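Local coordinates for protein L-isoleucine-4-hydroxylase (Bacillus thuringiensis, PDB 6LNH) that hydroxylates L-isoleucine to (4S)-4-hydroxy-L-isoleucine, using ferrous iron, oxygen and 2-oxoglutarate, and also oxidises several related amino acids, including the sulfur of L-methionine, at residues C[68-76]-C[109-117]. Numbering follows the deposited sequence.
Sequences RARSYSRYI and FNSINDSFL
Ser-73 turns its hydroxyl to the loop that crosses its strand, and OG accepts the backbone N-H of Ile-112, N to OG 3.0 Å. The torsion that places it sets OG opposite its own carbonyl carbon (chi1 -68°), where it also donates a weak hydrogen bond to the carbonyl O of Tyr-72, so the oxygen bridges the two backbones. One residue back on the strand and two back on the loop, the N-H of Tyr-72 meets the carbonyl O of Asn-110 at 2.9 Å, almost straight on. The same strand residue offers its carbonyl O to the CA-H of Ser-111, with CA and O 3.3 Å apart. Ser-71 and Ser-73 both point toward the loop, and Ile-112 packs against both: its CG1 lies 3.8 Å from CB of Ser-71, while CD1 reaches past to the backbone N of Ser-73. A water hydrogen-bonds to OG of Ser-71 and, weakly, to the carbonyl O of Ser-111.

On the other face, CG of Arg-70 lies between its backbone N and carbonyl carbon (chi1 67°) and the chain runs extended to CD, 3.4 Å from CE1 of Phe-109, CG and CD meeting the CD1-CE1 part of the ring obliquely; the bend at chi3 then turns the guanidinium, its plane 66° from the ring. Back on the serine side, toward the strand end, the hydroxyl of Tyr-75 approaches CD2 of Leu-117 and shares a second water with that residue's carbonyl O. Tyr-72 stacks on His-150 of strand 145-156, which pairs with strand 68-77. With the side chain of Arg-70 about 9 Å from the bound iron, this is a loop leading into helix 114-117, laid across a strand of the antiparallel sheet near the metal site of a cupin-clan, double-stranded beta-helix dioxygenase.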
loop_
_atom_site.group_PDB
_atom_site.type_symbol
_atom_site.label_atom_id
_atom_site.label_comp_id
_atom_site.label_asym_id
_atom_site.label_seq_id
_atom_site.Cartn_x
_atom_site.Cartn_y
_atom_site.Cartn_z
ATOM N N ARG C 68 -2.348 -24.305 -0.751
ATOM C CA ARG C 68 -1.719 -23.710 -1.962
ATOM C C ARG C 68 -1.571 -24.749 -3.081
ATOM O O ARG C 68 -1.961 -25.906 -2.875
ATOM C CB ARG C 68 -0.322 -23.201 -1.606
ATOM C CG ARG C 68 0.711 -24.308 -1.451
ATOM C CD ARG C 68 1.039 -24.592 0.001
ATOM N NE ARG C 68 2.442 -24.914 0.207
ATOM C CZ ARG C 68 2.880 -26.019 0.801
ATOM N NH1 ARG C 68 2.019 -26.917 1.248
ATOM N NH2 ARG C 68 4.176 -26.225 0.945
ATOM N N ALA C 69 -1.009 -24.326 -4.218
ATOM C CA ALA C 69 -0.773 -25.193 -5.397
ATOM C C ALA C 69 0.721 -25.159 -5.737
ATOM O O ALA C 69 1.341 -24.110 -5.507
ATOM C CB ALA C 69 -1.608 -24.720 -6.558
ATOM N N ARG C 70 1.272 -26.252 -6.273
ATOM C CA ARG C 70 2.730 -26.267 -6.568
ATOM C C ARG C 70 3.098 -27.334 -7.606
ATOM O O ARG C 70 2.292 -28.246 -7.846
ATOM C CB ARG C 70 3.511 -26.534 -5.279
ATOM C CG ARG C 70 3.304 -27.931 -4.712
ATOM C CD ARG C 70 4.062 -28.165 -3.420
ATOM N NE ARG C 70 5.500 -28.029 -3.588
ATOM C CZ ARG C 70 6.305 -27.461 -2.700
ATOM N NH1 ARG C 70 5.811 -26.973 -1.576
ATOM N NH2 ARG C 70 7.601 -27.379 -2.937
ATOM N N SER C 71 4.296 -27.187 -8.178
ATOM C CA SER C 71 4.896 -28.085 -9.151
ATOM C C SER C 71 6.370 -28.208 -8.807
ATOM O O SER C 71 6.964 -27.286 -8.240
ATOM C CB SER C 71 4.732 -27.577 -10.591
ATOM O OG SER C 71 3.405 -27.752 -11.050
ATOM N N TYR C 72 6.958 -29.355 -9.134
ATOM C CA TYR C 72 8.335 -29.617 -8.749
ATOM C C TYR C 72 9.066 -30.327 -9.877
ATOM O O TYR C 72 8.524 -31.238 -10.508
ATOM C CB TYR C 72 8.369 -30.451 -7.459
ATOM C CG TYR C 72 9.718 -31.005 -7.050
ATOM C CD1 TYR C 72 10.787 -30.163 -6.781
ATOM C CD2 TYR C 72 9.904 -32.372 -6.882
ATOM C CE1 TYR C 72 12.013 -30.670 -6.382
ATOM C CE2 TYR C 72 11.123 -32.888 -6.485
ATOM C CZ TYR C 72 12.175 -32.032 -6.237
ATOM O OH TYR C 72 13.391 -32.541 -5.841
ATOM N N SER C 73 10.303 -29.897 -10.117
ATOM C CA SER C 73 11.217 -30.579 -11.020
ATOM C C SER C 73 12.626 -30.329 -10.508
ATOM O O SER C 73 12.880 -29.361 -9.787
ATOM C CB SER C 73 11.066 -30.090 -12.466
ATOM O OG SER C 73 9.818 -30.483 -13.012
ATOM N N ARG C 74 13.547 -31.210 -10.888
ATOM C CA ARG C 74 14.907 -31.131 -10.381
ATOM C C ARG C 74 15.900 -31.533 -11.459
ATOM O O ARG C 74 15.585 -32.309 -12.365
ATOM C CB ARG C 74 15.095 -32.014 -9.139
ATOM C CG ARG C 74 14.664 -33.455 -9.325
ATOM C CD ARG C 74 15.122 -34.307 -8.155
ATOM N NE ARG C 74 14.795 -35.716 -8.333
ATOM C CZ ARG C 74 13.862 -36.358 -7.639
ATOM N NH1 ARG C 74 13.166 -35.721 -6.708
ATOM N NH2 ARG C 74 13.632 -37.644 -7.867
ATOM N N TYR C 75 17.109 -30.995 -11.342
ATOM C CA TYR C 75 18.238 -31.374 -12.175
ATOM C C TYR C 75 19.233 -32.161 -11.334
ATOM O O TYR C 75 19.317 -31.985 -10.114
ATOM C CB TYR C 75 18.927 -30.146 -12.776
ATOM C CG TYR C 75 18.070 -29.369 -13.749
ATOM C CD1 TYR C 75 17.973 -29.753 -15.080
ATOM C CD2 TYR C 75 17.362 -28.246 -13.338
ATOM C CE1 TYR C 75 17.193 -29.045 -15.975
ATOM C CE2 TYR C 75 16.579 -27.530 -14.226
ATOM C CZ TYR C 75 16.500 -27.934 -15.543
ATOM O OH TYR C 75 15.722 -27.225 -16.429
ATOM N N ILE C 76 19.994 -33.029 -11.993
ATOM C CA ILE C 76 21.068 -33.783 -11.356
ATOM C C ILE C 76 22.389 -33.309 -11.938
ATOM O O ILE C 76 22.548 -33.242 -13.163
ATOM C CB ILE C 76 20.897 -35.299 -11.557
ATOM C CG1 ILE C 76 19.510 -35.754 -11.105
ATOM C CG2 ILE C 76 21.982 -36.062 -10.808
ATOM C CD1 ILE C 76 19.143 -37.149 -11.578
ATOM N N PHE C 109 3.854 -35.303 -7.166
ATOM C CA PHE C 109 3.806 -33.850 -7.476
ATOM C C PHE C 109 3.860 -33.642 -8.989
ATOM O O PHE C 109 4.600 -34.370 -9.671
ATOM C CB PHE C 109 4.979 -33.122 -6.817
ATOM C CG PHE C 109 4.813 -32.858 -5.344
ATOM C CD1 PHE C 109 4.056 -31.790 -4.895
ATOM C CD2 PHE C 109 5.411 -33.680 -4.405
ATOM C CE1 PHE C 109 3.902 -31.549 -3.541
ATOM C CE2 PHE C 109 5.257 -33.437 -3.049
ATOM C CZ PHE C 109 4.503 -32.372 -2.621
ATOM N N ASN C 110 3.100 -32.665 -9.487
ATOM C CA ASN C 110 3.095 -32.343 -10.938
ATOM C C ASN C 110 4.460 -31.754 -11.299
ATOM O O ASN C 110 5.033 -31.035 -10.466
ATOM C CB ASN C 110 1.965 -31.383 -11.308
ATOM C CG ASN C 110 0.621 -32.069 -11.415
ATOM O OD1 ASN C 110 0.538 -33.212 -11.853
ATOM N ND2 ASN C 110 -0.434 -31.381 -11.018
ATOM N N SER C 111 4.956 -32.052 -12.499
ATOM C CA SER C 111 6.282 -31.537 -12.920
ATOM C C SER C 111 6.093 -30.148 -13.535
ATOM O O SER C 111 4.987 -29.866 -14.020
ATOM C CB SER C 111 6.949 -32.479 -13.881
ATOM O OG SER C 111 6.011 -32.986 -14.814
ATOM N N ILE C 112 7.130 -29.313 -13.493
ATOM C CA ILE C 112 7.034 -27.982 -14.073
ATOM C C ILE C 112 6.973 -28.097 -15.589
ATOM O O ILE C 112 7.692 -28.901 -16.199
ATOM C CB ILE C 112 8.225 -27.120 -13.620
ATOM C CG1 ILE C 112 8.192 -26.936 -12.100
ATOM C CG2 ILE C 112 8.215 -25.769 -14.318
ATOM C CD1 ILE C 112 9.495 -26.435 -11.518
ATOM N N ASN C 113 6.101 -27.299 -16.206
ATOM C CA ASN C 113 5.955 -27.317 -17.656
ATOM C C ASN C 113 7.284 -27.025 -18.343
ATOM O O ASN C 113 8.074 -26.195 -17.883
ATOM C CB ASN C 113 4.892 -26.308 -18.091
ATOM C CG ASN C 113 3.496 -26.717 -17.661
ATOM O OD1 ASN C 113 3.222 -27.904 -17.476
ATOM N ND2 ASN C 113 2.606 -25.743 -17.504
ATOM N N ASP C 114 7.525 -27.722 -19.458
ATOM C CA ASP C 114 8.755 -27.527 -20.221
ATOM C C ASP C 114 8.919 -26.081 -20.681
ATOM O O ASP C 114 10.038 -25.553 -20.694
ATOM C CB ASP C 114 8.776 -28.474 -21.419
ATOM C CG ASP C 114 9.137 -29.891 -21.032
ATOM O OD1 ASP C 114 10.051 -30.070 -20.198
ATOM O OD2 ASP C 114 8.499 -30.826 -21.558
ATOM N N SER C 115 7.821 -25.423 -21.064
ATOM C CA SER C 115 7.915 -24.044 -21.538
ATOM C C SER C 115 8.413 -23.098 -20.452
ATOM O O SER C 115 9.073 -22.099 -20.755
ATOM C CB SER C 115 6.558 -23.580 -22.064
ATOM O OG SER C 115 5.534 -23.858 -21.127
ATOM N N PHE C 116 8.112 -23.396 -19.187
ATOM C CA PHE C 116 8.623 -22.597 -18.080
ATOM C C PHE C 116 10.097 -22.892 -17.828
ATOM O O PHE C 116 10.875 -21.975 -17.546
ATOM C CB PHE C 116 7.772 -22.849 -16.825
ATOM C CG PHE C 116 8.231 -22.098 -15.588
ATOM C CD1 PHE C 116 9.385 -22.457 -14.897
ATOM C CD2 PHE C 116 7.488 -21.031 -15.114
ATOM C CE1 PHE C 116 9.784 -21.759 -13.767
ATOM C CE2 PHE C 116 7.881 -20.330 -13.984
ATOM C CZ PHE C 116 9.031 -20.696 -13.310
ATOM N N LEU C 117 10.505 -24.160 -17.936
ATOM C CA LEU C 117 11.887 -24.511 -17.621
ATOM C C LEU C 117 12.863 -24.017 -18.684
ATOM O O LEU C 117 14.007 -23.678 -18.359
ATOM C CB LEU C 117 12.021 -26.029 -17.477
ATOM C CG LEU C 117 11.431 -26.747 -16.264
ATOM C CD1 LEU C 117 11.491 -28.251 -16.488
ATOM C CD2 LEU C 117 12.175 -26.365 -14.998
HETATM O O HOH W 1 2.667 -27.499 -13.837
HETATM O O HOH W 2 15.910 -23.948 -16.202
#